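Local coordinates for peptidase M3B, oligoendopeptidase F (Enterococcus faecium, PDB 2QR4), which probably hydrolyses peptide bonds in short oligopeptides as a zinc-dependent metallopeptidase of the M3 family, at residues 34-39 and 93-98; 101-106 and 118-123; 286-291 and 424-429. All blocks are in the same frame, centred on the assembly; numbering follows the deposited sequence.

How the contacts relate
Contacts 1 and 2 form one small hydrophobic core and contact 3 stands alone, across the chain's centre from both. The centres of contacts 1 and 2 are about 9 Å apart; the Phe36 ring of the first meets Tyr106 of the second, Ile95 and Leu98 touch Ile103, Tyr106 and Ile123, and helices 91-95 and 100-109 follow each other in the chain. From centre to centre, contact 3 is about 58 Å from contact 1 and about 53 Å from contact 2. The three come in series, each closing before the next opens. The first two tie helix 33-63 to short helices mostly of the Oligopeptidase F range, while contact 3 joins a loop to helix 418-454 in the peptidase M3 region.

Contact 1: residues 34-39 and 93-98; sequences SQFLNA and PEILQL
A buried, purely apolar contact joins the start of the long helix 33-63 to the short helix 91-95 and the type I turn Ile95-Leu98, with Phe36 reaching across to Ile95 and Leu98. It is a small one, burying 110 Å² over both sides, and no hydrogen bond crosses it. One ring carbon, CE1, does most of the work: Phe36 CE1 lies 3.9 Å from Leu98 CD1 and 4.1 Å from Ile95 CG1. Both aliphatic groups come at the ring obliquely. Leu98 slides past the phenylalanine in the opposite direction, its CD1 also lying 4.1 Å from Phe36 CD1, whereas Ile95 crosses it at about a right angle. The reach depends on Phe36, whose CG stands anti to the backbone N (chi1 -173°) and carries the ring off its helix toward helix 91-95, where the nearest CA atoms, those of Phe36 and Ile95, are still 8.5 Å apart. The turn, closed by the bond from Leu98 N to Ile95 O at 3.1 Å, brings the two aliphatic side chains to the same ring. Around this trio, Tyr106 of helix 100-109 meets the Phe36 ring with planes at about 45°, Ile103 of that helix touches both Ile95 and Leu98, and Ile120 and Ile123 of helix 117-124 pack on Ile95.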
loop_
_atom_site.group_PDB
_atom_site.type_symbol
_atom_site.label_atom_id
_atom_site.label_comp_id
_atom_site.label_asym_id
_atom_site.label_seq_id
_atom_site.Cartn_x
_atom_site.Cartn_y
_atom_site.Cartn_z
ATOM N N SER A 34 -6.529 -43.229 3.397
ATOM C CA SER A 34 -5.109 -43.221 3.086
ATOM C C SER A 34 -4.754 -41.987 2.262
ATOM O O SER A 34 -3.851 -41.235 2.614
ATOM C CB SER A 34 -4.753 -44.510 2.331
ATOM O OG SER A 34 -3.372 -44.598 2.053
ATOM N N GLN A 35 -5.492 -41.764 1.179
ATOM C CA GLN A 35 -5.220 -40.657 0.280
ATOM C C GLN A 35 -5.462 -39.345 0.989
ATOM O O GLN A 35 -4.799 -38.341 0.713
ATOM C CB GLN A 35 -6.106 -40.744 -0.955
ATOM C CG GLN A 35 -5.723 -41.853 -1.923
ATOM C CD GLN A 35 -6.305 -43.211 -1.543
ATOM O OE1 GLN A 35 -6.801 -43.413 -0.430
ATOM N NE2 GLN A 35 -6.246 -44.152 -2.478
ATOM N N PHE A 36 -6.420 -39.373 1.909
ATOM C CA PHE A 36 -6.794 -38.204 2.690
ATOM C C PHE A 36 -5.641 -37.857 3.633
ATOM O O PHE A 36 -5.239 -36.703 3.742
ATOM C CB PHE A 36 -8.068 -38.519 3.477
ATOM C CG PHE A 36 -8.653 -37.348 4.205
ATOM C CD1 PHE A 36 -9.353 -36.370 3.525
ATOM C CD2 PHE A 36 -8.545 -37.253 5.585
ATOM C CE1 PHE A 36 -9.911 -35.286 4.205
ATOM C CE2 PHE A 36 -9.094 -36.172 6.270
ATOM C CZ PHE A 36 -9.776 -35.187 5.580
ATOM N N LEU A 37 -5.099 -38.879 4.285
ATOM C CA LEU A 37 -3.962 -38.724 5.180
ATOM C C LEU A 37 -2.758 -38.198 4.424
ATOM O O LEU A 37 -2.081 -37.285 4.888
ATOM C CB LEU A 37 -3.617 -40.067 5.850
ATOM C CG LEU A 37 -2.419 -40.095 6.811
ATOM C CD1 LEU A 37 -2.552 -39.057 7.912
ATOM C CD2 LEU A 37 -2.228 -41.477 7.416
ATOM N N ASN A 38 -2.491 -38.773 3.255
ATOM C CA ASN A 38 -1.324 -38.368 2.481
ATOM C C ASN A 38 -1.411 -36.906 2.041
ATOM O O ASN A 38 -0.419 -36.183 2.067
ATOM C CB ASN A 38 -1.102 -39.308 1.287
ATOM C CG ASN A 38 -0.818 -40.738 1.723
ATOM O OD1 ASN A 38 -0.179 -40.969 2.747
ATOM N ND2 ASN A 38 -1.306 -41.703 0.952
ATOM N N ALA A 39 -2.603 -36.470 1.656
ATOM C CA ALA A 39 -2.822 -35.071 1.289
ATOM C C ALA A 39 -2.555 -34.118 2.457
ATOM O O ALA A 39 -1.856 -33.118 2.309
ATOM C CB ALA A 39 -4.245 -34.873 0.745
ATOM N N PRO A 93 -11.269 -26.331 0.647
ATOM C CA PRO A 93 -12.454 -26.545 -0.179
ATOM C C PRO A 93 -12.682 -28.020 -0.488
ATOM O O PRO A 93 -13.821 -28.485 -0.422
ATOM C CB PRO A 93 -12.132 -25.767 -1.460
ATOM C CG PRO A 93 -11.248 -24.639 -0.954
ATOM C CD PRO A 93 -10.398 -25.275 0.107
ATOM N N GLU A 94 -11.626 -28.763 -0.812
ATOM C CA GLU A 94 -11.822 -30.181 -1.146
ATOM C C GLU A 94 -12.128 -31.037 0.071
ATOM O O GLU A 94 -12.919 -31.965 -0.013
ATOM C CB GLU A 94 -10.654 -30.760 -1.930
ATOM C CG GLU A 94 -10.631 -30.320 -3.369
ATOM C CD GLU A 94 -9.838 -31.262 -4.253
ATOM O OE1 GLU A 94 -9.527 -30.843 -5.399
ATOM O OE2 GLU A 94 -9.542 -32.411 -3.809
ATOM N N ILE A 95 -11.514 -30.718 1.205
ATOM C CA ILE A 95 -11.878 -31.386 2.442
ATOM C C ILE A 95 -13.368 -31.200 2.650
ATOM O O ILE A 95 -14.096 -32.148 2.922
ATOM C CB ILE A 95 -11.124 -30.809 3.653
ATOM C CG1 ILE A 95 -9.669 -31.269 3.636
ATOM C CG2 ILE A 95 -11.776 -31.256 4.953
ATOM C CD1 ILE A 95 -8.797 -30.503 4.589
ATOM N N LEU A 96 -13.813 -29.963 2.478
ATOM C CA LEU A 96 -15.192 -29.595 2.753
ATOM C C LEU A 96 -16.226 -30.132 1.747
ATOM O O LEU A 96 -17.424 -30.019 1.977
ATOM C CB LEU A 96 -15.297 -28.077 2.893
ATOM C CG LEU A 96 -14.641 -27.564 4.175
ATOM C CD1 LEU A 96 -14.878 -26.089 4.338
ATOM C CD2 LEU A 96 -15.191 -28.328 5.367
ATOM N N GLN A 97 -15.773 -30.725 0.647
ATOM C CA GLN A 97 -16.709 -31.335 -0.291
ATOM C C GLN A 97 -17.130 -32.700 0.221
ATOM O O GLN A 97 -18.125 -33.263 -0.225
ATOM C CB GLN A 97 -16.122 -31.424 -1.706
ATOM C CG GLN A 97 -16.330 -30.139 -2.521
ATOM C CD GLN A 97 -15.449 -30.071 -3.751
ATOM O OE1 GLN A 97 -14.353 -30.629 -3.782
ATOM N NE2 GLN A 97 -15.930 -29.390 -4.774
ATOM N N LEU A 98 -16.356 -33.234 1.157
ATOM C CA LEU A 98 -16.784 -34.402 1.899
ATOM C C LEU A 98 -17.750 -33.953 2.990
ATOM O O LEU A 98 -17.694 -32.812 3.456
ATOM C CB LEU A 98 -15.583 -35.097 2.529
ATOM C CG LEU A 98 -14.498 -35.525 1.544
ATOM C CD1 LEU A 98 -13.273 -35.992 2.285
ATOM C CD2 LEU A 98 -15.025 -36.618 0.633
#

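Contact 2: residues 101-106 and 118-123; sequences DQIWQY and HYIQQI
Two antiparallel helices, 100-109 and 117-124, make a helical hairpin here, and it is held across by Ile103 against Ile120 and Trp104 against Gln121. The axes of segments 101-106 and 118-123 run at 177° to each other, almost exactly antiparallel, but are 11.8 Å apart, so that side chains rather than backbones span the distance. On the buried side the CG2 branch methyls meet, Ile103 CG2 to Ile120 CG2 at 3.6 Å. In both isoleucines this methyl is anti to the backbone N, with CG1 anti to the carbonyl carbon. The same Ile120 methyl, CG2, also lies 4.2 Å from Trp104 CH2, linking the aliphatic pair to the indole. Trp104 extends its six-membered ring toward helix 117-124 and meets the end of Gln121, whose chain bends at chi2 (76°) and brings its amide to the ring. The nearest pair is Trp104 CZ2 to Gln121 NE2 at 3.5 Å, while Gln121 OE1 is 3.8 Å from Trp104 CH2; the amide and indole planes are 39° apart. This is van der Waals packing, with no hydrogen bond between the segments. Phe107 meets the indole edge-to-face, and Ile95 of helix 91-95 touches both isoleucines from outside the pair. The arrangement is that of an antiparallel helix-loop-helix unit with an apolar inner seam and an aromatic-amide contact at its more exposed margin, built into an all-helical region.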
loop_
_atom_site.group_PDB
_atom_site.type_symbol
_atom_site.label_atom_id
_atom_site.label_comp_id
_atom_site.label_asym_id
_atom_site.label_seq_id
_atom_site.Cartn_x
_atom_site.Cartn_y
_atom_site.Cartn_z
ATOM N N ASP A 101 -19.565 -36.545 8.249
ATOM C CA ASP A 101 -19.523 -37.957 8.646
ATOM C C ASP A 101 -18.619 -38.832 7.785
ATOM O O ASP A 101 -18.175 -39.891 8.232
ATOM C CB ASP A 101 -20.924 -38.585 8.836
ATOM C CG ASP A 101 -22.054 -37.707 8.321
ATOM O OD1 ASP A 101 -23.212 -38.185 8.381
ATOM O OD2 ASP A 101 -21.804 -36.552 7.872
ATOM N N GLN A 102 -18.342 -38.403 6.555
ATOM C CA GLN A 102 -17.345 -39.090 5.727
ATOM C C GLN A 102 -15.951 -38.850 6.301
ATOM O O GLN A 102 -15.088 -39.724 6.268
ATOM C CB GLN A 102 -17.375 -38.575 4.292
ATOM C CG GLN A 102 -18.425 -39.187 3.385
ATOM C CD GLN A 102 -18.494 -38.454 2.056
ATOM O OE1 GLN A 102 -18.883 -37.280 1.997
ATOM N NE2 GLN A 102 -18.084 -39.130 0.984
ATOM N N ILE A 103 -15.747 -37.644 6.816
ATOM C CA ILE A 103 -14.470 -37.240 7.381
ATOM C C ILE A 103 -14.126 -38.053 8.629
ATOM O O ILE A 103 -13.048 -38.641 8.695
ATOM C CB ILE A 103 -14.453 -35.726 7.673
ATOM C CG1 ILE A 103 -14.559 -34.939 6.364
ATOM C CG2 ILE A 103 -13.200 -35.323 8.404
ATOM C CD1 ILE A 103 -14.527 -33.426 6.542
ATOM N N TRP A 104 -15.035 -38.119 9.601
ATOM C CA TRP A 104 -14.756 -38.882 10.827
ATOM C C TRP A 104 -14.835 -40.390 10.579
ATOM O O TRP A 104 -14.386 -41.192 11.399
ATOM C CB TRP A 104 -15.653 -38.456 12.006
ATOM C CG TRP A 104 -15.704 -36.979 12.207
ATOM C CD1 TRP A 104 -16.809 -36.178 12.119
ATOM C CD2 TRP A 104 -14.598 -36.106 12.490
ATOM N NE1 TRP A 104 -16.461 -34.859 12.333
ATOM C CE2 TRP A 104 -15.111 -34.788 12.562
ATOM C CE3 TRP A 104 -13.225 -36.308 12.685
ATOM C CZ2 TRP A 104 -14.304 -33.685 12.833
ATOM C CZ3 TRP A 104 -12.419 -35.199 12.948
ATOM C CH2 TRP A 104 -12.965 -33.909 13.020
ATOM N N GLN A 105 -15.386 -40.768 9.430
ATOM C CA GLN A 105 -15.390 -42.168 9.021
ATOM C C GLN A 105 -13.978 -42.581 8.602
ATOM O O GLN A 105 -13.559 -43.723 8.820
ATOM C CB GLN A 105 -16.394 -42.396 7.887
ATOM C CG GLN A 105 -16.616 -43.859 7.517
ATOM C CD GLN A 105 -16.677 -44.773 8.730
ATOM O OE1 GLN A 105 -16.028 -45.817 8.758
ATOM N NE2 GLN A 105 -17.448 -44.377 9.744
ATOM N N TYR A 106 -13.249 -41.637 8.007
ATOM C CA TYR A 106 -11.848 -41.833 7.646
ATOM C C TYR A 106 -10.993 -42.015 8.899
ATOM O O TYR A 106 -10.018 -42.763 8.896
ATOM C CB TYR A 106 -11.322 -40.619 6.881
ATOM C CG TYR A 106 -11.623 -40.563 5.398
ATOM C CD1 TYR A 106 -11.991 -41.699 4.680
ATOM C CD2 TYR A 106 -11.486 -39.364 4.704
ATOM C CE1 TYR A 106 -12.243 -41.626 3.308
ATOM C CE2 TYR A 106 -11.730 -39.283 3.343
ATOM C CZ TYR A 106 -12.102 -40.409 2.648
ATOM O OH TYR A 106 -12.335 -40.294 1.295
ATOM N N HIS A 118 -7.633 -32.232 15.462
ATOM C CA HIS A 118 -7.778 -30.836 15.851
ATOM C C HIS A 118 -7.602 -29.877 14.662
ATOM O O HIS A 118 -8.247 -28.824 14.593
ATOM C CB HIS A 118 -6.830 -30.521 17.018
ATOM C CG HIS A 118 -6.056 -29.250 16.857
ATOM N ND1 HIS A 118 -6.553 -28.022 17.237
ATOM C CD2 HIS A 118 -4.811 -29.020 16.372
ATOM C CE1 HIS A 118 -5.653 -27.088 16.982
ATOM N NE2 HIS A 118 -4.587 -27.667 16.457
ATOM N N TYR A 119 -6.757 -30.254 13.708
ATOM C CA TYR A 119 -6.583 -29.436 12.512
ATOM C C TYR A 119 -7.763 -29.590 11.555
ATOM O O TYR A 119 -8.258 -28.606 11.000
ATOM C CB TYR A 119 -5.267 -29.765 11.813
ATOM C CG TYR A 119 -5.153 -29.159 10.444
ATOM C CD1 TYR A 119 -4.830 -27.814 10.283
ATOM C CD2 TYR A 119 -5.379 -29.928 9.302
ATOM C CE1 TYR A 119 -4.733 -27.246 9.016
ATOM C CE2 TYR A 119 -5.280 -29.377 8.036
ATOM C CZ TYR A 119 -4.959 -28.032 7.897
ATOM O OH TYR A 119 -4.861 -27.476 6.638
ATOM N N ILE A 120 -8.218 -30.824 11.368
ATOM C CA ILE A 120 -9.389 -31.088 10.536
ATOM C C ILE A 120 -10.672 -30.545 11.181
ATOM O O ILE A 120 -11.606 -30.153 10.490
ATOM C CB ILE A 120 -9.528 -32.594 10.224
ATOM C CG1 ILE A 120 -8.358 -33.052 9.350
ATOM C CG2 ILE A 120 -10.851 -32.892 9.528
ATOM C CD1 ILE A 120 -8.074 -32.113 8.181
ATOM N N GLN A 121 -10.689 -30.507 12.509
ATOM C CA GLN A 121 -11.817 -29.985 13.266
ATOM C C GLN A 121 -12.058 -28.507 12.988
ATOM O O GLN A 121 -13.199 -28.093 12.791
ATOM C CB GLN A 121 -11.591 -30.191 14.769
ATOM C CG GLN A 121 -12.805 -29.902 15.624
ATOM C CD GLN A 121 -13.830 -31.010 15.544
ATOM O OE1 GLN A 121 -13.695 -32.043 16.202
ATOM N NE2 GLN A 121 -14.863 -30.806 14.737
ATOM N N GLN A 122 -10.987 -27.715 12.987
ATOM C CA GLN A 122 -11.088 -26.282 12.725
ATOM C C GLN A 122 -11.719 -26.055 11.380
ATOM O O GLN A 122 -12.609 -25.208 11.227
ATOM C CB GLN A 122 -9.713 -25.611 12.742
ATOM C CG GLN A 122 -9.345 -24.960 14.060
ATOM C CD GLN A 122 -9.530 -25.888 15.251
ATOM O OE1 GLN A 122 -10.636 -26.359 15.528
ATOM N NE2 GLN A 122 -8.444 -26.138 15.972
ATOM N N ILE A 123 -11.251 -26.819 10.401
ATOM C CA ILE A 123 -11.721 -26.658 9.039
ATOM C C ILE A 123 -13.208 -26.937 8.949
ATOM O O ILE A 123 -13.945 -26.124 8.399
ATOM C CB ILE A 123 -10.942 -27.535 8.065
ATOM C CG1 ILE A 123 -9.485 -27.068 8.024
ATOM C CG2 ILE A 123 -11.578 -27.461 6.687
ATOM C CD1 ILE A 123 -8.580 -28.012 7.342
#

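Contact 3: residues 286-291 and 424-429; sequences TPVLGE and VLNHYL
Val288 and Leu289, from the loop between helices 260-274 and 302-308, pack against Asn426 on the long helix 418-454 in a loop-on-helix contact within the largely helical peptidase M3 region. The meeting is small, 96 Å² over both sides, and one helix residue supplies the whole of the helical surface. Asn426 is buried and points at the loop with CG anti to its backbone N (chi1 -178°), which carries the amide out toward Val288, with the stem of the side chain beside Leu289. The tighter half is at Val288, where a single methyl faces the amide group: Val288 CG2 is 3.7 Å from Asn426 ND2 and 3.8 Å from Asn426 CG. The two side chains cross at a slant, and the methyl lies against the amide in plain van der Waals contact; no hydrogen bond crosses between the segments. Arg270 and Leu273 of helix 260-274 also touch the valine, and the latter reaches Leu289 too, placing this pair of loop residues between two helices.

The other half is looser. Leu289 approaches the stem of the asparagine at longer range, with its CD2 4.0 Å from Asn426 CB and 4.2 Å from Asn426 CG. Beyond it the chain turns toward solvent: Gly290 and Glu291 are exposed and poorly ordered, and the carboxylate oxygens of Glu291 are not modelled. Earlier in the loop the chain is held more firmly, since Thr286 OG1 is hydrogen-bonded to the carbonyl oxygens of Glu186 and Ser187, and Thr286 O accepts a bond from Arg270. Across the contact itself the shortest approach is between Val288 CG2 and Asn426 OD1, at 3.5 Å.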
loop_
_atom_site.group_PDB
_atom_site.type_symbol
_atom_site.label_atom_id
_atom_site.label_comp_id
_atom_site.label_asym_id
_atom_site.label_seq_id
_atom_site.Cartn_x
_atom_site.Cartn_y
_atom_site.Cartn_z
ATOM N N THR A 286 8.202 9.835 32.737
ATOM C CA THR A 286 9.342 10.169 33.582
ATOM C C THR A 286 9.052 9.689 35.019
ATOM O O THR A 286 7.897 9.692 35.445
ATOM C CB THR A 286 9.616 11.694 33.519
ATOM O OG1 THR A 286 10.890 12.005 34.100
ATOM C CG2 THR A 286 8.533 12.496 34.214
ATOM N N PRO A 287 10.084 9.257 35.765
ATOM C CA PRO A 287 9.852 8.684 37.106
ATOM C C PRO A 287 9.266 9.700 38.074
ATOM O O PRO A 287 9.743 10.834 38.136
ATOM C CB PRO A 287 11.259 8.298 37.576
ATOM C CG PRO A 287 12.082 8.215 36.310
ATOM C CD PRO A 287 11.515 9.274 35.416
ATOM N N VAL A 288 8.227 9.312 38.807
ATOM C CA VAL A 288 7.639 10.224 39.783
ATOM C C VAL A 288 8.214 9.994 41.168
ATOM O O VAL A 288 8.148 10.881 42.014
ATOM C CB VAL A 288 6.115 10.098 39.861
ATOM C CG1 VAL A 288 5.471 10.574 38.568
ATOM C CG2 VAL A 288 5.709 8.671 40.177
ATOM N N LEU A 289 8.772 8.806 41.404
ATOM C CA LEU A 289 9.340 8.479 42.718
ATOM C C LEU A 289 10.865 8.282 42.708
ATOM O O LEU A 289 11.549 8.685 43.650
ATOM C CB LEU A 289 8.613 7.281 43.367
ATOM C CG LEU A 289 7.454 7.591 44.337
ATOM C CD1 LEU A 289 7.661 8.922 45.047
ATOM C CD2 LEU A 289 6.101 7.592 43.679
ATOM N N GLY A 290 11.385 7.655 41.652
ATOM C CA GLY A 290 12.837 7.538 41.440
ATOM C C GLY A 290 13.642 6.577 42.315
ATOM O O GLY A 290 14.474 7.009 43.121
ATOM N N GLU A 291 13.401 5.276 42.144
ATOM C CA GLU A 291 14.220 4.201 42.738
ATOM C C GLU A 291 14.309 4.165 44.262
ATOM O O GLU A 291 14.714 5.138 44.900
ATOM C CB GLU A 291 15.630 4.188 42.128
ATOM C CG GLU A 291 15.742 3.416 40.812
ATOM C CD GLU A 291 15.815 1.908 41.010
ATOM N N VAL A 424 6.990 0.374 45.042
ATOM C CA VAL A 424 6.309 -0.782 44.469
ATOM C C VAL A 424 4.823 -0.547 44.167
ATOM O O VAL A 424 4.290 -1.056 43.181
ATOM C CB VAL A 424 6.645 -2.121 45.188
ATOM C CG1 VAL A 424 7.545 -1.905 46.387
ATOM C CG2 VAL A 424 5.404 -2.933 45.491
ATOM N N LEU A 425 4.174 0.280 44.971
ATOM C CA LEU A 425 2.808 0.681 44.688
ATOM C C LEU A 425 2.734 1.359 43.318
ATOM O O LEU A 425 1.908 1.006 42.469
ATOM C CB LEU A 425 2.317 1.635 45.772
ATOM C CG LEU A 425 1.342 1.156 46.853
ATOM C CD1 LEU A 425 1.015 -0.323 46.786
ATOM C CD2 LEU A 425 1.830 1.556 48.239
ATOM N N ASN A 426 3.616 2.326 43.094
ATOM C CA ASN A 426 3.602 3.075 41.841
ATOM C C ASN A 426 4.099 2.269 40.627
ATOM O O ASN A 426 3.591 2.422 39.523
ATOM C CB ASN A 426 4.376 4.381 41.990
ATOM C CG ASN A 426 4.356 5.203 40.734
ATOM O OD1 ASN A 426 5.326 5.210 39.985
ATOM N ND2 ASN A 426 3.244 5.892 40.478
ATOM N N HIS A 427 5.078 1.406 40.845
ATOM C CA HIS A 427 5.540 0.488 39.818
ATOM C C HIS A 427 4.365 -0.352 39.302
ATOM O O HIS A 427 4.198 -0.517 38.092
ATOM C CB HIS A 427 6.654 -0.395 40.394
ATOM C CG HIS A 427 7.053 -1.550 39.524
ATOM N ND1 HIS A 427 7.943 -1.426 38.477
ATOM C CD2 HIS A 427 6.715 -2.862 39.577
ATOM C CE1 HIS A 427 8.126 -2.607 37.914
ATOM N NE2 HIS A 427 7.394 -3.497 38.564
ATOM N N TYR A 428 3.545 -0.866 40.222
ATOM C CA TYR A 428 2.349 -1.632 39.854
ATOM C C TYR A 428 1.312 -0.769 39.110
ATOM O O TYR A 428 0.755 -1.196 38.094
ATOM C CB TYR A 428 1.682 -2.279 41.083
ATOM C CG TYR A 428 0.357 -2.943 40.740
ATOM C CD1 TYR A 428 0.326 -4.212 40.155
ATOM C CD2 TYR A 428 -0.865 -2.287 40.963
ATOM C CE1 TYR A 428 -0.870 -4.816 39.813
ATOM C CE2 TYR A 428 -2.083 -2.894 40.629
ATOM C CZ TYR A 428 -2.072 -4.151 40.049
ATOM O OH TYR A 428 -3.249 -4.765 39.711
ATOM N N LEU A 429 1.040 0.434 39.616
ATOM C CA LEU A 429 -0.018 1.251 39.013
ATOM C C LEU A 429 0.424 1.652 37.626
ATOM O O LEU A 429 -0.383 1.748 36.703
ATOM C CB LEU A 429 -0.354 2.477 39.871
ATOM C CG LEU A 429 -0.836 2.166 41.297
ATOM C CD1 LEU A 429 -0.727 3.387 42.190
ATOM C CD2 LEU A 429 -2.252 1.633 41.278
#